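Local coordinates for ATP/GTP-binding site-containing protein A (Brucella abortus, PDB 6NTR) that functions in the periplasm to maintain cell envelope integrity, its molecular mode of action being unknown, at residues M130-L133 against I134-E138; K84-D88 against K89-K93. All blocks are in the same frame, centred on the assembly; numbering follows the deposited sequence.

Contact 1 of 2, residues M130-L133 against I134-E138; sequences MEEL and IGKAE
E132 and K136 lie one helical turn apart and run side by side, pointing the same way. Their touch is aliphatic: CG of E132 packs against CE of K136 at 3.8 Å. The glutamate CG, anti to its own backbone N (chi1 177°), lies beside its carbonyl carbon, while the lysine CG, anti to its carbonyl carbon (chi1 -62°), lies beside its own N; this brings the two stems alongside each other, and both chains continue extended. At their ends OE2 of E132 and NZ of K136 stay 4.4 Å apart, too far for a salt bridge, though the opposite charges probably still attract. Each head group has another partner: OE1 of E132 is hydrogen-bonded to NE2 of Q124, and the ammonium of K136 makes a cation-pi contact with Y144.

The base of the lysine chain is packed tightly on the preceding turn, with CG of K136 3.0 Å from O of E132. That same oxygen accepts the hydrogen bond from the amide N of K136 at 2.9 Å, one of four successive i to i+4 bonds that run from I134 N to M130 O through A137 N to L133 O. On another side of the helix, CG1 of I134 rests 3.6 Å from the carbonyl O of M130, and CB of A137 sits 3.2 Å from O of L133.

All of this belongs to helix 126-138, which lies against strands 143-148, 187-195 and 207-214. L133 packs on V190, I192, F211 and L213, A137 meets W188, E132 leans on Y144 and T146, and I134 reaches V3 and L5 near the N-terminus.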
HETATM    1  N   MSE A 130       7.208  -3.785  -5.692  1.00 53.44           N
HETATM    2  CA  MSE A 130       6.084  -4.406  -6.330  1.00 62.44           C
HETATM    3  C   MSE A 130       6.621  -5.225  -7.482  1.00 56.92           C
HETATM    4  O   MSE A 130       6.237  -6.363  -7.639  1.00 56.30           O
HETATM    5  CB  MSE A 130       5.070  -3.366  -6.784  1.00 87.49           C
HETATM    6  CG  MSE A 130       3.637  -3.710  -6.363  1.00113.96           C
HETATM    7 SE   MSE A 130       3.399  -4.359  -4.512  1.00130.71          SE
HETATM    8  CE  MSE A 130       4.337  -2.963  -3.515  1.00130.94           C
ATOM      9  N   GLU A 131       7.549  -4.658  -8.259  1.00 56.53           N
ATOM     10  CA  GLU A 131       8.083  -5.367  -9.418  1.00 50.24           C
ATOM     11  C   GLU A 131       8.802  -6.635  -9.003  1.00 47.68           C
ATOM     12  O   GLU A 131       8.693  -7.669  -9.667  1.00 50.22           O
ATOM     13  CB  GLU A 131       9.029  -4.464 -10.205  1.00 51.12           C
ATOM     14  CG  GLU A 131       8.335  -3.404 -11.004  1.00 58.04           C
ATOM     15  CD  GLU A 131       9.294  -2.612 -11.851  1.00 69.36           C
ATOM     16  OE1 GLU A 131      10.211  -1.981 -11.282  1.00 73.64           O
ATOM     17  OE2 GLU A 131       9.136  -2.621 -13.088  1.00 75.81           O
ATOM     18  N   GLU A 132       9.552  -6.568  -7.909  1.00 45.25           N
ATOM     19  CA  GLU A 132      10.244  -7.742  -7.393  1.00 44.60           C
ATOM     20  C   GLU A 132       9.266  -8.799  -6.911  1.00 45.70           C
ATOM     21  O   GLU A 132       9.538  -9.998  -7.004  1.00 49.18           O
ATOM     22  CB  GLU A 132      11.153  -7.313  -6.256  1.00 45.42           C
ATOM     23  CG  GLU A 132      11.881  -8.403  -5.589  1.00 48.08           C
ATOM     24  CD  GLU A 132      12.520  -7.894  -4.339  1.00 58.84           C
ATOM     25  OE1 GLU A 132      11.758  -7.457  -3.444  1.00 59.27           O
ATOM     26  OE2 GLU A 132      13.768  -7.894  -4.264  1.00 63.83           O
ATOM     27  N   LEU A 133       8.151  -8.369  -6.339  1.00 44.80           N
ATOM     28  CA  LEU A 133       7.132  -9.314  -5.927  1.00 42.61           C
ATOM     29  C   LEU A 133       6.604 -10.087  -7.118  1.00 45.12           C
ATOM     30  O   LEU A 133       6.471 -11.311  -7.057  1.00 48.85           O
ATOM     31  CB  LEU A 133       6.018  -8.566  -5.211  1.00 45.12           C
ATOM     32  CG  LEU A 133       4.665  -9.206  -4.921  1.00 44.83           C
ATOM     33  CD1 LEU A 133       4.768 -10.634  -4.474  1.00 44.33           C
ATOM     34  CD2 LEU A 133       4.034  -8.397  -3.836  1.00 45.12           C
ATOM     35  N   ILE A 134       6.320  -9.394  -8.223  1.00 47.89           N
ATOM     36  CA  ILE A 134       5.813 -10.070  -9.416  1.00 53.56           C
ATOM     37  C   ILE A 134       6.860 -11.014  -9.979  1.00 55.20           C
ATOM     38  O   ILE A 134       6.561 -12.165 -10.312  1.00 59.00           O
ATOM     39  CB  ILE A 134       5.360  -9.056 -10.486  1.00 60.94           C
ATOM     40  CG1 ILE A 134       4.215  -8.191  -9.972  1.00 70.04           C
ATOM     41  CG2 ILE A 134       4.899  -9.765 -11.736  1.00 61.34           C
ATOM     42  CD1 ILE A 134       3.938  -6.995 -10.845  1.00 75.39           C
ATOM     43  N   GLY A 135       8.094 -10.545 -10.110  1.00 53.22           N
ATOM     44  CA  GLY A 135       9.155 -11.359 -10.665  1.00 53.12           C
ATOM     45  C   GLY A 135       9.350 -12.633  -9.876  1.00 54.45           C
ATOM     46  O   GLY A 135       9.262 -13.735 -10.416  1.00 56.05           O
ATOM     47  N   LYS A 136       9.596 -12.483  -8.580  1.00 57.65           N
ATOM     48  CA  LYS A 136       9.718 -13.646  -7.718  1.00 57.45           C
ATOM     49  C   LYS A 136       8.518 -14.568  -7.888  1.00 58.38           C
ATOM     50  O   LYS A 136       8.670 -15.784  -8.007  1.00 59.36           O
ATOM     51  CB  LYS A 136       9.886 -13.189  -6.268  1.00 56.01           C
ATOM     52  CG  LYS A 136      11.162 -12.368  -6.094  1.00 57.54           C
ATOM     53  CD  LYS A 136      11.742 -12.390  -4.694  1.00 58.07           C
ATOM     54  CE  LYS A 136      13.190 -11.882  -4.699  1.00 58.60           C
ATOM     55  NZ  LYS A 136      13.948 -12.171  -3.446  1.00 61.76           N
ATOM     56  N   ALA A 137       7.318 -13.999  -7.967  1.00 58.98           N
ATOM     57  CA  ALA A 137       6.128 -14.823  -8.138  1.00 52.58           C
ATOM     58  C   ALA A 137       6.136 -15.542  -9.472  1.00 47.76           C
ATOM     59  O   ALA A 137       5.811 -16.731  -9.547  1.00 43.79           O
ATOM     60  CB  ALA A 137       4.879 -13.962  -8.016  1.00 53.12           C
ATOM     61  N   GLU A 138       6.485 -14.827 -10.542  1.00 53.50           N
ATOM     62  CA  GLU A 138       6.516 -15.418 -11.878  1.00 56.35           C
ATOM     63  C   GLU A 138       7.523 -16.554 -11.960  1.00 60.12           C
ATOM     64  O   GLU A 138       7.299 -17.547 -12.661  1.00 65.04           O
ATOM     65  CB  GLU A 138       6.869 -14.349 -12.911  1.00 55.58           C
ATOM     66  CG  GLU A 138       5.730 -13.464 -13.342  1.00 51.80           C
ATOM     67  CD  GLU A 138       6.145 -12.515 -14.427  1.00 52.05           C
ATOM     68  OE1 GLU A 138       7.359 -12.271 -14.590  1.00 53.64           O
ATOM     69  OE2 GLU A 138       5.257 -12.025 -15.138  1.00 59.62           O
TER

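Contact 2 of 2, residues K84-D88 against K89-K93; sequences KTFVD and KELVK
Strands 84-87 and 90-93 run antiparallel with strong twist, their short axes 127° apart, and are joined by a type I' turn from V87 to E90. V87 and E90 form a hydrogen-bonded pair, V87 N to E90 O at 2.9 Å and E90 N to V87 O at 3.2 Å. Farther along, O of T85 accepts the hydrogen bond from the amide N of V92 at 3.1 Å and, weakly, that from K93 N; T85 N in turn donates to K93 O at 3.0 Å.

The F86 ring crosses L91, with CE1 3.6 Å from CB of L91 and the backbone C of E90 near the ring plane at its edge. L91, whose CG is anti to the backbone N (chi1 172°), carries CD1 to within 3.8 Å of CG of K84. V87 CG2 and V92 CG1 press together at 3.3 Å, closer than usual van der Waals contact; the chi1 of 66° places that V92 branch between its own backbone N and carbonyl carbon. T85 and K93 lie alongside one another, CB to CB at 4.0 Å.

At the turn, OD1 of D88 accepts a hydrogen bond from the backbone N of V63, tying the hairpin end to strand 62-72. This is a beta hairpin with a two-residue loop, D88-K89, within its type I' turn and, beyond it in the strands, a classic beta bulge, V92 and K93 opposite T85; it forms the exposed tip of strands 78-87 and 90-102 in the barrel-like fold.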
ATOM      1  N   LYS A  84      -0.835  13.751   3.315  1.00 53.38           N
ATOM      2  CA  LYS A  84      -1.796  14.579   4.024  1.00 55.48           C
ATOM      3  C   LYS A  84      -2.868  13.708   4.659  1.00 58.29           C
ATOM      4  O   LYS A  84      -3.330  12.732   4.058  1.00 61.61           O
ATOM      5  CB  LYS A  84      -2.425  15.634   3.104  1.00 46.20           C
ATOM      6  CG  LYS A  84      -1.714  16.981   3.148  1.00 47.74           C
ATOM      7  CD  LYS A  84      -2.000  17.869   1.942  1.00 55.76           C
ATOM      8  CE  LYS A  84      -1.083  19.087   1.969  1.00 63.96           C
ATOM      9  NZ  LYS A  84      -1.196  20.008   0.809  1.00 71.03           N
ATOM     10  N   THR A  85      -3.251  14.078   5.882  1.00 55.86           N
ATOM     11  CA  THR A  85      -4.224  13.352   6.688  1.00 56.67           C
ATOM     12  C   THR A  85      -5.219  14.352   7.266  1.00 64.56           C
ATOM     13  O   THR A  85      -4.832  15.240   8.036  1.00 72.05           O
ATOM     14  CB  THR A  85      -3.519  12.585   7.816  1.00 60.63           C
ATOM     15  OG1 THR A  85      -2.410  11.846   7.278  1.00 66.73           O
ATOM     16  CG2 THR A  85      -4.481  11.621   8.496  1.00 49.42           C
ATOM     17  N   PHE A  86      -6.495  14.216   6.905  1.00 61.35           N
ATOM     18  CA  PHE A  86      -7.553  15.083   7.406  1.00 58.24           C
ATOM     19  C   PHE A  86      -8.437  14.318   8.379  1.00 66.43           C
ATOM     20  O   PHE A  86      -8.945  13.248   8.042  1.00 71.56           O
ATOM     21  CB  PHE A  86      -8.420  15.617   6.265  1.00 53.22           C
ATOM     22  CG  PHE A  86      -7.671  16.415   5.247  1.00 55.21           C
ATOM     23  CD1 PHE A  86      -7.301  17.711   5.518  1.00 55.11           C
ATOM     24  CD2 PHE A  86      -7.361  15.872   4.008  1.00 54.18           C
ATOM     25  CE1 PHE A  86      -6.619  18.426   4.598  1.00 54.58           C
ATOM     26  CE2 PHE A  86      -6.678  16.593   3.083  1.00 49.15           C
ATOM     27  CZ  PHE A  86      -6.308  17.867   3.375  1.00 53.24           C
ATOM     28  N   VAL A  87      -8.654  14.880   9.565  1.00 70.61           N
ATOM     29  CA  VAL A  87      -9.543  14.293  10.566  1.00 71.86           C
ATOM     30  C   VAL A  87     -10.776  15.176  10.698  1.00 71.83           C
ATOM     31  O   VAL A  87     -10.697  16.290  11.232  1.00 71.59           O
ATOM     32  CB  VAL A  87      -8.860  14.130  11.927  1.00 71.50           C
ATOM     33  CG1 VAL A  87      -9.803  13.450  12.886  1.00 74.48           C
ATOM     34  CG2 VAL A  87      -7.618  13.322  11.795  1.00 68.63           C
ATOM     35  N   ASP A  88     -11.928  14.656  10.269  1.00 73.39           N
ATOM     36  CA  ASP A  88     -13.172  15.421  10.273  1.00 75.25           C
ATOM     37  C   ASP A  88     -12.939  16.778   9.621  1.00 73.18           C
ATOM     38  O   ASP A  88     -13.317  17.826  10.147  1.00 74.33           O
ATOM     39  CB  ASP A  88     -13.742  15.556  11.688  1.00 78.39           C
ATOM     40  CG  ASP A  88     -14.116  14.210  12.302  1.00 80.32           C
ATOM     41  OD1 ASP A  88     -14.832  13.428  11.646  1.00 79.19           O
ATOM     42  OD2 ASP A  88     -13.686  13.925  13.439  1.00 83.72           O
ATOM     43  N   LYS A  89     -12.305  16.725   8.462  1.00 70.75           N
ATOM     44  CA  LYS A  89     -12.056  17.877   7.610  1.00 68.50           C
ATOM     45  C   LYS A  89     -10.962  18.847   8.001  1.00 67.56           C
ATOM     46  O   LYS A  89     -10.825  19.879   7.383  1.00 72.76           O
ATOM     47  CB  LYS A  89     -13.372  18.592   7.327  1.00 69.14           C
ATOM     48  CG  LYS A  89     -14.475  17.609   6.992  1.00 65.88           C
ATOM     49  CD  LYS A  89     -15.733  18.260   6.472  1.00 64.05           C
ATOM     50  CE  LYS A  89     -16.188  17.594   5.197  1.00 61.87           C
ATOM     51  NZ  LYS A  89     -17.661  17.650   5.036  1.00 64.04           N
ATOM     52  N   GLU A  90     -10.168  18.510   8.996  1.00 63.22           N
ATOM     53  CA  GLU A  90      -9.094  19.379   9.418  1.00 64.68           C
ATOM     54  C   GLU A  90      -7.776  18.720   9.152  1.00 62.18           C
ATOM     55  O   GLU A  90      -7.604  17.563   9.482  1.00 65.01           O
ATOM     56  CB  GLU A  90      -9.181  19.634  10.904  1.00 70.89           C
ATOM     57  CG  GLU A  90     -10.565  19.947  11.403  1.00 79.12           C
ATOM     58  CD  GLU A  90     -10.588  20.206  12.888  1.00 89.60           C
ATOM     59  OE1 GLU A  90      -9.566  19.953  13.555  1.00 92.48           O
ATOM     60  OE2 GLU A  90     -11.633  20.660  13.385  1.00 93.80           O
ATOM     61  N   LEU A  91      -6.827  19.450   8.583  1.00 64.02           N
ATOM     62  CA  LEU A  91      -5.543  18.852   8.303  1.00 61.25           C
ATOM     63  C   LEU A  91      -4.827  18.741   9.616  1.00 60.86           C
ATOM     64  O   LEU A  91      -4.453  19.734  10.206  1.00 66.26           O
ATOM     65  CB  LEU A  91      -4.740  19.755   7.384  1.00 62.33           C
ATOM     66  CG  LEU A  91      -3.301  19.311   7.188  1.00 61.32           C
ATOM     67  CD1 LEU A  91      -3.282  18.020   6.403  1.00 57.61           C
ATOM     68  CD2 LEU A  91      -2.478  20.364   6.475  1.00 62.88           C
ATOM     69  N   VAL A  92      -4.630  17.514  10.071  1.00 60.56           N
ATOM     70  CA  VAL A  92      -3.962  17.288  11.332  1.00 65.49           C
ATOM     71  C   VAL A  92      -2.554  16.787  11.161  1.00 71.46           C
ATOM     72  O   VAL A  92      -1.764  16.825  12.089  1.00 74.14           O
ATOM     73  CB  VAL A  92      -4.733  16.297  12.208  1.00 63.64           C
ATOM     74  CG1 VAL A  92      -4.731  14.918  11.581  1.00 63.96           C
ATOM     75  CG2 VAL A  92      -4.117  16.249  13.588  1.00 69.43           C
ATOM     76  N   LYS A  93      -2.251  16.285   9.978  1.00 70.67           N
ATOM     77  CA  LYS A  93      -0.911  15.817   9.727  1.00 71.42           C
ATOM     78  C   LYS A  93      -0.487  15.959   8.282  1.00 65.20           C
ATOM     79  O   LYS A  93      -1.242  15.676   7.385  1.00 63.61           O
ATOM     80  CB  LYS A  93      -0.788  14.354  10.167  1.00 78.55           C
ATOM     81  CG  LYS A  93       0.413  14.055  11.039  1.00 88.84           C
ATOM     82  CD  LYS A  93       0.173  12.800  11.862  1.00 98.61           C
ATOM     83  CE  LYS A  93       1.471  12.177  12.357  1.00103.91           C
ATOM     84  NZ  LYS A  93       1.438  11.850  13.810  1.00103.90           N
TER

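How the contacts relate
The two contacts occupy opposite sides of the chain's centre, with their own centres about 35 Å apart and their nearest atoms about 19 Å apart, so neither touches the other. In sequence contact 2 comes first: the hairpin 84-93 closes before helix 126-138, which carries contact 1, begins. One is a partly buried stretch of helix packed against strands, the other an exposed tip between two strands. Neither contact is tied to a known active site. Contact 1 lies near bound small molecules, the selenomethionine side chain of M130 being about 4 Å from a glycerol and about 6 Å from a 1,2-ethanediol, both probably from the crystallisation liquor.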